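Local coordinates for protein filamentous hemagglutinin (Bordetella pertussis, PDB 1RWR) that serves as an adhesin, its amino-terminal beta-helical secretion domain probably directing export across the outer membrane by the two-partner secretion pathway, at residues N22-D25 against V31-N34; Q6-V11 against N66-R71; D100-N105 against Y193-R198; V56-G61 against S115-S120. All coordinates share one frame; numbering follows the deposited sequence.

Interaction 1 of 4, residues N22-D25 against V31-N34; sequences NIAD and VSHN
S32 OG is gripped twice. S32 OG donates to A24 O at 2.6 Å. N34 ND2 donates to S32 OG at 2.9 Å. The first bond reaches A24 O at a C=O...O angle of 129°, with the hydroxyl tilted somewhat from the carbonyl plane. The S32 hydroxyl lies anti to its own backbone N (chi1 172°), which extends it from strand 31-34 to the loop. The second bond helps to fix the rotation of the N34 amide, together with T9 OG1 and L77 O. With its nitrogen turned to S32, N34 presents OD1 to the backbone N of A24 at 2.8 Å. That bond is nearly straight (166°) and lies in the carbonyl plane, on a lone pair. Both polar backbone atoms of A24 are thus satisfied by side chains of the strand. T9 OG1 also bonds to N34 OD1, and L77 O takes the N34 amide nitrogen. The oxygen and nitrogen ends of this buried amide are therefore both engaged.

I23 packs beside these bonds. I23 CB lies 3.4 Å from S32 OG, and I23 CD1 4.0 Å from S32 CB. A water links the backbones at one end, donating to D25 O at 2.7 Å and accepting from H33 N at 3.1 Å.

In the fold, strand 31-36 is an outermost strand of the long parallel sheet of the beta-helix. Strand 75-80 is its backbone partner there. Segment 22-25 leaves strand 20-22 of a different sheet and crosses over the S32 and N34 side chains, with I23 resting on F48 of strand 45-50 and I76 of strand 75-80.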
loop_
_atom_site.group_PDB
_atom_site.type_symbol
_atom_site.label_atom_id
_atom_site.label_comp_id
_atom_site.label_asym_id
_atom_site.label_seq_id
_atom_site.Cartn_x
_atom_site.Cartn_y
_atom_site.Cartn_z
ATOM N N ASN A 22 0.861 5.881 20.204
ATOM C CA ASN A 22 -0.168 6.831 20.604
ATOM C C ASN A 22 -0.233 7.944 19.553
ATOM O O ASN A 22 0.432 8.965 19.651
ATOM C CB ASN A 22 0.082 7.368 22.021
ATOM C CG ASN A 22 -0.337 6.392 23.080
ATOM O OD1 ASN A 22 -1.157 5.517 22.829
ATOM N ND2 ASN A 22 0.249 6.514 24.294
ATOM N N ILE A 23 -1.056 7.685 18.536
ATOM C CA ILE A 23 -1.255 8.570 17.419
ATOM C C ILE A 23 -1.762 9.941 17.892
ATOM O O ILE A 23 -2.360 10.047 18.969
ATOM C CB ILE A 23 -2.260 7.962 16.398
ATOM C CG1 ILE A 23 -3.634 7.660 17.026
ATOM C CG2 ILE A 23 -1.720 6.663 15.784
ATOM C CD1 ILE A 23 -4.719 7.359 15.952
ATOM N N ALA A 24 -1.521 10.949 17.065
ATOM C CA ALA A 24 -2.004 12.300 17.274
ATOM C C ALA A 24 -3.507 12.384 17.191
ATOM O O ALA A 24 -4.168 11.634 16.457
ATOM C CB ALA A 24 -1.356 13.257 16.250
ATOM N N ASP A 25 -4.070 13.328 17.936
ATOM C CA ASP A 25 -5.517 13.578 17.838
ATOM C C ASP A 25 -5.865 13.878 16.381
ATOM O O ASP A 25 -5.173 14.676 15.744
ATOM C CB ASP A 25 -5.883 14.756 18.742
ATOM C CG ASP A 25 -7.327 14.796 19.117
ATOM O OD1 ASP A 25 -8.011 13.747 19.045
ATOM O OD2 ASP A 25 -7.847 15.879 19.528
ATOM N N VAL A 31 -8.638 12.560 10.177
ATOM C CA VAL A 31 -7.273 12.112 9.829
ATOM C C VAL A 31 -6.297 12.389 10.980
ATOM O O VAL A 31 -6.132 13.531 11.413
ATOM C CB VAL A 31 -6.760 12.838 8.551
ATOM C CG1 VAL A 31 -5.291 12.483 8.253
ATOM C CG2 VAL A 31 -7.663 12.547 7.356
ATOM N N SER A 32 -5.577 11.368 11.420
ATOM C CA SER A 32 -4.520 11.522 12.395
ATOM C C SER A 32 -3.209 11.532 11.609
ATOM O O SER A 32 -2.856 10.525 10.999
ATOM C CB SER A 32 -4.542 10.373 13.382
ATOM O OG SER A 32 -3.413 10.395 14.254
ATOM N N HIS A 33 -2.526 12.677 11.608
ATOM C CA HIS A 33 -1.300 12.878 10.844
ATOM C C HIS A 33 -0.118 12.759 11.799
ATOM O O HIS A 33 0.096 13.600 12.673
ATOM C CB HIS A 33 -1.350 14.243 10.139
ATOM C CG HIS A 33 -0.263 14.447 9.143
ATOM N ND1 HIS A 33 -0.283 15.466 8.218
ATOM C CD2 HIS A 33 0.893 13.764 8.936
ATOM C CE1 HIS A 33 0.803 15.393 7.469
ATOM N NE2 HIS A 33 1.536 14.367 7.882
ATOM N N ASN A 34 0.627 11.668 11.658
ATOM C CA ASN A 34 1.721 11.349 12.538
ATOM C C ASN A 34 3.029 11.436 11.771
ATOM O O ASN A 34 3.205 10.731 10.775
ATOM C CB ASN A 34 1.543 9.944 13.056
ATOM C CG ASN A 34 0.274 9.799 13.845
ATOM O OD1 ASN A 34 0.264 10.164 15.029
ATOM N ND2 ASN A 34 -0.853 9.420 13.168
HETATM O O HOH W 1 -3.444 14.754 13.647
#

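Interaction 2 of 4, residues Q6-V11 against N66-R71; sequences QGQTQV and NPNLTR
The side chains of Q8 and N68 run antiparallel, one alongside the other, with their amide planes stacked and 17° apart. N68 OD1 lies 3.3 Å from Q8 CG, and N68 CG is 3.6 Å from Q8 CD. N68 CB continues the overlap, 3.7 Å from Q8 CD. In Q8, CG anti to the backbone N (chi1 -178°) sends the extended chain along the N68 amide. N68 ND2 also turns back to the main chain and makes a weak bond to Q8 O, 3.0 Å long and bent to 135°. Its stronger partner is I23 O.

Both residues sit in tight turns. Q8 belongs to a type II' turn from Q6 to T9, and N68 to a type I turn from N66 to L69. An Asx turn shapes the second one: N66 OD1 accepts from N68 N at 2.9 Å.

The contact is polar and lies partly in solvent. One weak bond and a flat overlap of amides join the turns directly. The N68 amide nitrogen, divided between Q8 O and I23 O, ties both turns to the loop that follows strand 20-22.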
loop_
_atom_site.group_PDB
_atom_site.type_symbol
_atom_site.label_atom_id
_atom_site.label_comp_id
_atom_site.label_asym_id
_atom_site.label_seq_id
_atom_site.Cartn_x
_atom_site.Cartn_y
_atom_site.Cartn_z
ATOM N N GLN A 6 7.602 12.255 16.014
ATOM C CA GLN A 6 7.704 13.707 16.113
ATOM C C GLN A 6 6.364 14.295 16.544
ATOM O O GLN A 6 5.330 13.639 16.439
ATOM C CB GLN A 6 8.121 14.286 14.768
ATOM C CG GLN A 6 9.569 13.882 14.403
ATOM C CD GLN A 6 10.010 14.214 13.001
ATOM O OE1 GLN A 6 11.216 14.420 12.764
ATOM N NE2 GLN A 6 9.101 14.272 12.082
ATOM N N GLY A 7 6.403 15.504 17.101
ATOM C CA GLY A 7 5.206 16.234 17.501
ATOM C C GLY A 7 4.460 15.572 18.642
ATOM O O GLY A 7 5.061 15.115 19.601
ATOM N N GLN A 8 3.134 15.494 18.533
ATOM C CA GLN A 8 2.317 14.955 19.640
ATOM C C GLN A 8 2.350 13.420 19.680
ATOM O O GLN A 8 2.029 12.800 20.715
ATOM C CB GLN A 8 0.875 15.474 19.564
ATOM C CG GLN A 8 -0.006 15.010 20.701
ATOM C CD GLN A 8 -1.519 15.382 20.619
ATOM O OE1 GLN A 8 -2.090 15.873 21.632
ATOM N NE2 GLN A 8 -2.179 15.067 19.489
ATOM N N THR A 9 2.727 12.800 18.551
ATOM C CA THR A 9 2.816 11.341 18.488
ATOM C C THR A 9 3.804 10.786 19.530
ATOM O O THR A 9 4.924 11.291 19.653
ATOM C CB THR A 9 3.221 10.899 17.065
ATOM O OG1 THR A 9 2.339 11.481 16.122
ATOM C CG2 THR A 9 3.056 9.384 16.885
ATOM N N GLN A 10 3.381 9.788 20.293
ATOM C CA GLN A 10 4.280 9.076 21.180
ATOM C C GLN A 10 4.312 7.609 20.858
ATOM O O GLN A 10 3.357 7.065 20.283
ATOM C CB GLN A 10 3.877 9.288 22.647
ATOM C CG GLN A 10 3.795 10.769 23.066
ATOM C CD GLN A 10 5.161 11.524 23.177
ATOM O OE1 GLN A 10 6.206 10.930 23.432
ATOM N NE2 GLN A 10 5.112 12.855 23.036
ATOM N N VAL A 11 5.432 6.964 21.175
ATOM C CA VAL A 11 5.566 5.519 20.999
ATOM C C VAL A 11 5.964 4.910 22.340
ATOM O O VAL A 11 6.982 5.301 22.923
ATOM C CB VAL A 11 6.638 5.134 19.929
ATOM C CG1 VAL A 11 6.806 3.642 19.869
ATOM C CG2 VAL A 11 6.251 5.644 18.569
ATOM N N ASN A 66 -5.427 6.050 24.524
ATOM C CA ASN A 66 -4.478 7.004 23.973
ATOM C C ASN A 66 -4.753 8.399 24.531
ATOM O O ASN A 66 -5.786 9.000 24.220
ATOM C CB ASN A 66 -4.620 7.006 22.462
ATOM C CG ASN A 66 -3.697 7.954 21.784
ATOM O OD1 ASN A 66 -3.113 8.821 22.412
ATOM N ND2 ASN A 66 -3.562 7.801 20.470
ATOM N N PRO A 67 -3.834 8.929 25.326
ATOM C CA PRO A 67 -4.094 10.204 26.002
ATOM C C PRO A 67 -4.204 11.403 25.068
ATOM O O PRO A 67 -4.722 12.435 25.503
ATOM C CB PRO A 67 -2.896 10.337 26.932
ATOM C CG PRO A 67 -1.866 9.593 26.248
ATOM C CD PRO A 67 -2.509 8.392 25.681
ATOM N N ASN A 68 -3.750 11.274 23.814
ATOM C CA ASN A 68 -3.839 12.331 22.846
ATOM C C ASN A 68 -5.249 12.541 22.298
ATOM O O ASN A 68 -5.548 13.625 21.801
ATOM C CB ASN A 68 -2.918 12.067 21.638
ATOM C CG ASN A 68 -1.426 12.108 21.991
ATOM O OD1 ASN A 68 -0.995 12.788 22.945
ATOM N ND2 ASN A 68 -0.624 11.421 21.183
ATOM N N LEU A 69 -6.077 11.496 22.325
ATOM C CA LEU A 69 -7.337 11.504 21.609
ATOM C C LEU A 69 -8.469 12.230 22.336
ATOM O O LEU A 69 -8.707 11.978 23.513
ATOM C CB LEU A 69 -7.827 10.087 21.308
ATOM C CG LEU A 69 -6.918 9.216 20.439
ATOM C CD1 LEU A 69 -7.515 7.822 20.228
ATOM C CD2 LEU A 69 -6.533 9.945 19.102
ATOM N N THR A 70 -9.114 13.148 21.622
ATOM C CA THR A 70 -10.429 13.669 21.980
ATOM C C THR A 70 -11.532 13.019 21.123
ATOM O O THR A 70 -12.731 13.141 21.429
ATOM C CB THR A 70 -10.501 15.194 21.825
ATOM O OG1 THR A 70 -10.333 15.582 20.455
ATOM C CG2 THR A 70 -9.420 15.883 22.587
ATOM N N ARG A 71 -11.122 12.360 20.038
ATOM C CA ARG A 71 -11.987 11.553 19.199
ATOM C C ARG A 71 -11.091 10.525 18.489
ATOM O O ARG A 71 -9.888 10.678 18.417
ATOM C CB ARG A 71 -12.740 12.358 18.147
ATOM C CG ARG A 71 -11.857 13.144 17.193
ATOM C CD ARG A 71 -12.651 14.345 16.519
ATOM N NE ARG A 71 -11.946 15.574 16.124
ATOM C CZ ARG A 71 -10.781 16.065 16.584
ATOM N NH1 ARG A 71 -10.038 15.444 17.499
ATOM N NH2 ARG A 71 -10.341 17.235 16.095
#

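Interaction 3 of 4, residues D100-N105 against Y193-R198; sequences DLIIAN and YDHATR
A beta-hairpin laid against a parallel sheet of the beta-helix brings H195 to D100 and I102 of strand 99-104. H195 follows strand 191-194, at the start of the turn that leads to strand 199-202. These strands belong to a four-stranded antiparallel sheet, distinct from the parallel sheet that H195 touches. The imidazole carries the whole hairpin side of the contact. Its CG is anti to the backbone N (chi1 -179°), which reaches the ring out toward the strand.

At the ring edge, in its plane, NE2 donates to D100 OD2. The bond from H195 NE2 to D100 OD2 is straight (170°) but long at 3.4 Å, and counts as weak. The carboxylate is turned 67° from the imidazole. D100 has a firmer partner for its other oxygen, N121 ND2 of the next strand, which probably helps to position the acid. I102 reaches from the strand to meet the incoming imidazole obliquely with its longer branch: I102 CG1 lies 3.6 Å from H195 CE1, and I102 CD1 3.8 Å from the same carbon. T123 and Y159 of the parallel sheet also touch H195, so the imidazole spans several neighbouring strands.

Behind the histidine, an Asx motif holds the hairpin turn in shape. D194 OD2 accepts from T197 N at 3.0 Å, above the carboxylate plane, and from T197 OG1 at 2.8 Å on its anti lone pair.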
loop_
_atom_site.group_PDB
_atom_site.type_symbol
_atom_site.label_atom_id
_atom_site.label_comp_id
_atom_site.label_asym_id
_atom_site.label_seq_id
_atom_site.Cartn_x
_atom_site.Cartn_y
_atom_site.Cartn_z
ATOM N N ASP A 100 -8.500 3.510 8.262
ATOM C CA ASP A 100 -7.536 3.410 7.175
ATOM C C ASP A 100 -6.116 3.642 7.704
ATOM O O ASP A 100 -5.898 4.434 8.622
ATOM C CB ASP A 100 -7.790 4.486 6.100
ATOM C CG ASP A 100 -9.065 4.251 5.287
ATOM O OD1 ASP A 100 -9.647 3.140 5.298
ATOM O OD2 ASP A 100 -9.543 5.173 4.603
ATOM N N LEU A 101 -5.168 2.895 7.158
ATOM C CA LEU A 101 -3.754 3.077 7.440
ATOM C C LEU A 101 -3.069 3.543 6.170
ATOM O O LEU A 101 -3.248 2.957 5.105
ATOM C CB LEU A 101 -3.077 1.771 7.927
ATOM C CG LEU A 101 -3.549 1.222 9.273
ATOM C CD1 LEU A 101 -2.843 -0.117 9.516
ATOM C CD2 LEU A 101 -3.259 2.204 10.411
ATOM N N ILE A 102 -2.262 4.582 6.305
ATOM C CA ILE A 102 -1.418 5.091 5.225
ATOM C C ILE A 102 -0.033 5.241 5.792
ATOM O O ILE A 102 0.160 5.966 6.785
ATOM C CB ILE A 102 -1.911 6.482 4.714
ATOM C CG1 ILE A 102 -3.383 6.482 4.298
ATOM C CG2 ILE A 102 -1.059 6.914 3.554
ATOM C CD1 ILE A 102 -4.357 6.688 5.410
ATOM N N ILE A 103 0.928 4.568 5.163
ATOM C CA ILE A 103 2.340 4.661 5.520
ATOM C C ILE A 103 3.068 5.316 4.343
ATOM O O ILE A 103 3.102 4.792 3.254
ATOM C CB ILE A 103 2.957 3.277 5.841
ATOM C CG1 ILE A 103 2.127 2.444 6.849
ATOM C CG2 ILE A 103 4.422 3.472 6.353
ATOM C CD1 ILE A 103 1.928 3.064 8.102
ATOM N N ALA A 104 3.636 6.485 4.573
ATOM C CA ALA A 104 4.270 7.299 3.526
ATOM C C ALA A 104 5.723 7.567 3.844
ATOM O O ALA A 104 6.060 8.183 4.868
ATOM C CB ALA A 104 3.514 8.615 3.355
ATOM N N ASN A 105 6.613 7.138 2.956
ATOM C CA ASN A 105 8.022 7.409 3.121
ATOM C C ASN A 105 8.656 7.597 1.712
ATOM O O ASN A 105 8.887 6.627 0.999
ATOM C CB ASN A 105 8.696 6.282 3.908
ATOM C CG ASN A 105 10.163 6.614 4.230
ATOM O OD1 ASN A 105 10.751 7.517 3.597
ATOM N ND2 ASN A 105 10.751 5.895 5.167
ATOM N N TYR A 193 -1.855 11.068 -6.133
ATOM C CA TYR A 193 -2.894 10.089 -5.852
ATOM C C TYR A 193 -3.824 10.615 -4.786
ATOM O O TYR A 193 -3.403 10.911 -3.659
ATOM C CB TYR A 193 -2.262 8.802 -5.374
ATOM C CG TYR A 193 -3.139 7.561 -5.374
ATOM C CD1 TYR A 193 -3.533 6.963 -6.558
ATOM C CD2 TYR A 193 -3.515 6.966 -4.186
ATOM C CE1 TYR A 193 -4.290 5.799 -6.572
ATOM C CE2 TYR A 193 -4.283 5.785 -4.191
ATOM C CZ TYR A 193 -4.637 5.207 -5.386
ATOM O OH TYR A 193 -5.317 4.019 -5.403
ATOM N N ASP A 194 -5.083 10.776 -5.146
ATOM C CA ASP A 194 -6.061 11.211 -4.183
ATOM C C ASP A 194 -6.569 10.017 -3.372
ATOM O O ASP A 194 -7.181 9.111 -3.913
ATOM C CB ASP A 194 -7.239 11.867 -4.889
ATOM C CG ASP A 194 -8.276 12.305 -3.901
ATOM O OD1 ASP A 194 -7.893 13.099 -3.026
ATOM O OD2 ASP A 194 -9.437 11.891 -3.863
ATOM N N HIS A 195 -6.381 10.058 -2.072
ATOM C CA HIS A 195 -6.714 8.926 -1.205
ATOM C C HIS A 195 -8.221 8.630 -1.174
ATOM O O HIS A 195 -8.642 7.468 -1.127
ATOM C CB HIS A 195 -6.184 9.184 0.201
ATOM C CG HIS A 195 -6.469 8.073 1.145
ATOM N ND1 HIS A 195 -5.676 6.939 1.233
ATOM C CD2 HIS A 195 -7.484 7.897 2.016
ATOM C CE1 HIS A 195 -6.199 6.119 2.124
ATOM N NE2 HIS A 195 -7.296 6.672 2.608
ATOM N N ALA A 196 -9.047 9.662 -1.239
ATOM C CA ALA A 196 -10.494 9.396 -1.170
ATOM C C ALA A 196 -11.060 8.769 -2.452
ATOM O O ALA A 196 -11.934 7.907 -2.378
ATOM C CB ALA A 196 -11.300 10.692 -0.784
ATOM N N THR A 197 -10.576 9.176 -3.625
ATOM C CA THR A 197 -11.112 8.639 -4.901
ATOM C C THR A 197 -10.294 7.497 -5.499
ATOM O O THR A 197 -10.738 6.821 -6.456
ATOM C CB THR A 197 -11.240 9.740 -5.937
ATOM O OG1 THR A 197 -9.957 10.338 -6.178
ATOM C CG2 THR A 197 -12.149 10.873 -5.412
ATOM N N ARG A 198 -9.098 7.301 -4.941
ATOM C CA ARG A 198 -8.110 6.370 -5.496
ATOM C C ARG A 198 -7.838 6.612 -6.980
ATOM O O ARG A 198 -7.749 5.659 -7.772
ATOM C CB ARG A 198 -8.524 4.933 -5.202
ATOM C CG ARG A 198 -8.623 4.698 -3.722
ATOM C CD ARG A 198 -9.088 3.346 -3.326
ATOM N NE ARG A 198 -8.219 2.261 -3.769
ATOM C CZ ARG A 198 -8.613 1.233 -4.490
ATOM N NH1 ARG A 198 -9.887 1.151 -4.935
ATOM N NH2 ARG A 198 -7.758 0.266 -4.777
#

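Interaction 4 of 4, residues V56-G61 against S115-S120; sequences VSRIGG and STLNAS
L117 CD2 lies over one face of the R58 guanidinium, 4.0 Å above its plane and offset toward the rim. L117 CD2 is nearest NH1 and lies 4.1 Å from R58 CZ. The two residues come from a beta-hairpin turn and from a strand of the beta-helix. R58 and I59 sit in the turn between antiparallel strands 55-57 and 61-63, and L117 ends strand 114-117, an outermost strand of the mixed sheet.

The side chains of R58 and L117 cross at about a right angle. The other leucine methyl, CD1, rests on the aliphatic part of the arginine, 3.7 Å from R58 CD. A bend in the arginine at chi3 (-31°) turns the guanidinium over the leucine, so one methyl meets the chain and the other the flat group. I59 adds a looser apolar contact.

The contact lies at the surface and is made of methyl groups packed on the arginine's chain and on the face of its guanidinium, without a polar bond between the segments. The turn itself is held by polar bonds: S57 and G61 pair through their backbones, and E93 of strand 91-96, the neighbour of strand 114-117, accepts from the backbone N of both R58 and I59. I59 CG2 approaches L117 CD1 to 4.2 Å.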
loop_
_atom_site.group_PDB
_atom_site.type_symbol
_atom_site.label_atom_id
_atom_site.label_comp_id
_atom_site.label_asym_id
_atom_site.label_seq_id
_atom_site.Cartn_x
_atom_site.Cartn_y
_atom_site.Cartn_z
ATOM N N VAL A 56 -7.140 -4.417 25.519
ATOM C CA VAL A 56 -6.143 -5.408 25.169
ATOM C C VAL A 56 -6.056 -5.488 23.650
ATOM O O VAL A 56 -7.073 -5.591 22.962
ATOM C CB VAL A 56 -6.538 -6.786 25.743
ATOM C CG1 VAL A 56 -5.516 -7.802 25.428
ATOM C CG2 VAL A 56 -6.725 -6.693 27.255
ATOM N N SER A 57 -4.847 -5.416 23.114
ATOM C CA SER A 57 -4.655 -5.672 21.693
ATOM C C SER A 57 -4.348 -7.147 21.458
ATOM O O SER A 57 -3.899 -7.857 22.372
ATOM C CB SER A 57 -3.533 -4.797 21.138
ATOM O OG SER A 57 -2.255 -5.260 21.574
ATOM N N ARG A 58 -4.587 -7.618 20.243
ATOM C CA ARG A 58 -4.323 -9.004 19.887
ATOM C C ARG A 58 -2.841 -9.337 19.928
ATOM O O ARG A 58 -2.457 -10.372 20.455
ATOM C CB ARG A 58 -4.859 -9.349 18.504
ATOM C CG ARG A 58 -4.631 -10.842 18.152
ATOM C CD ARG A 58 -5.534 -11.429 17.035
ATOM N NE ARG A 58 -6.879 -10.822 16.960
ATOM C CZ ARG A 58 -7.828 -11.174 16.091
ATOM N NH1 ARG A 58 -7.622 -12.157 15.230
ATOM N NH2 ARG A 58 -9.002 -10.545 16.105
ATOM N N ILE A 59 -2.008 -8.498 19.343
ATOM C CA ILE A 59 -0.585 -8.805 19.309
ATOM C C ILE A 59 0.242 -8.256 20.470
ATOM O O ILE A 59 1.369 -8.756 20.710
ATOM C CB ILE A 59 0.059 -8.410 17.950
ATOM C CG1 ILE A 59 0.114 -6.906 17.771
ATOM C CG2 ILE A 59 -0.699 -9.085 16.780
ATOM C CD1 ILE A 59 1.051 -6.485 16.643
ATOM N N GLY A 60 -0.281 -7.264 21.185
ATOM C CA GLY A 60 0.494 -6.519 22.173
ATOM C C GLY A 60 0.031 -6.644 23.607
ATOM O O GLY A 60 0.701 -6.134 24.513
ATOM N N GLY A 61 -1.115 -7.274 23.827
ATOM C CA GLY A 61 -1.679 -7.380 25.171
ATOM C C GLY A 61 -2.203 -6.026 25.665
ATOM O O GLY A 61 -2.577 -5.145 24.887
ATOM N N SER A 115 0.866 -8.090 7.508
ATOM C CA SER A 115 -0.584 -8.316 7.592
ATOM C C SER A 115 -1.196 -7.166 8.395
ATOM O O SER A 115 -0.482 -6.239 8.847
ATOM C CB SER A 115 -0.900 -9.673 8.235
ATOM O OG SER A 115 -0.389 -9.675 9.525
ATOM N N THR A 116 -2.508 -7.214 8.590
ATOM C CA THR A 116 -3.193 -6.182 9.374
ATOM C C THR A 116 -4.291 -6.793 10.242
ATOM O O THR A 116 -4.774 -7.899 9.960
ATOM C CB THR A 116 -3.825 -5.065 8.488
ATOM O OG1 THR A 116 -4.904 -5.594 7.714
ATOM C CG2 THR A 116 -2.856 -4.455 7.483
ATOM N N LEU A 117 -4.708 -6.032 11.251
ATOM C CA LEU A 117 -5.837 -6.378 12.084
ATOM C C LEU A 117 -6.570 -5.083 12.401
ATOM O O LEU A 117 -5.985 -4.155 12.950
ATOM C CB LEU A 117 -5.379 -7.043 13.397
ATOM C CG LEU A 117 -4.830 -8.456 13.292
ATOM C CD1 LEU A 117 -4.250 -8.919 14.621
ATOM C CD2 LEU A 117 -5.963 -9.411 12.886
ATOM N N ASN A 118 -7.859 -5.047 12.091
ATOM C CA ASN A 118 -8.718 -3.913 12.398
ATOM C C ASN A 118 -8.321 -2.653 11.651
ATOM O O ASN A 118 -8.608 -1.579 12.082
ATOM C CB ASN A 118 -8.818 -3.653 13.913
ATOM C CG ASN A 118 -10.043 -2.804 14.297
ATOM O OD1 ASN A 118 -11.129 -2.930 13.682
ATOM N ND2 ASN A 118 -9.870 -1.936 15.301
ATOM N N ALA A 119 -7.659 -2.815 10.500
ATOM C CA ALA A 119 -7.467 -1.737 9.543
ATOM C C ALA A 119 -8.531 -1.879 8.456
ATOM O O ALA A 119 -8.771 -2.971 7.933
ATOM C CB ALA A 119 -6.070 -1.831 8.914
ATOM N N SER A 120 -9.196 -0.779 8.124
ATOM C CA SER A 120 -10.194 -0.795 7.084
ATOM C C SER A 120 -9.598 -1.066 5.722
ATOM O O SER A 120 -10.186 -1.754 4.906
ATOM C CB SER A 120 -10.873 0.581 7.027
ATOM O OG SER A 120 -11.145 1.018 8.318
#

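Interactions 1 and 3 are buried, interaction 2 is partly buried, and interaction 4 lies at the surface. Interactions 1 and 2 touch, their centres about 6 Å apart. They form one polar network, in which D25 meets T70 and R71, and T9 meets N34. Interactions 1 and 3 both use the long parallel sheet, interaction 1 at its first strand and interaction 3 at its third. Interactions 2 and 4 both reach the mixed sheet, at its two outermost strands. Interactions 3 and 4 also meet, where D100 packs on S120 and L101 on A119. Firm hydrogen bonds dominate interaction 1, weak ones serve interactions 2 and 3, and interaction 4 depends on leucine methyls packed on an arginine, with a looser touch from an isoleucine.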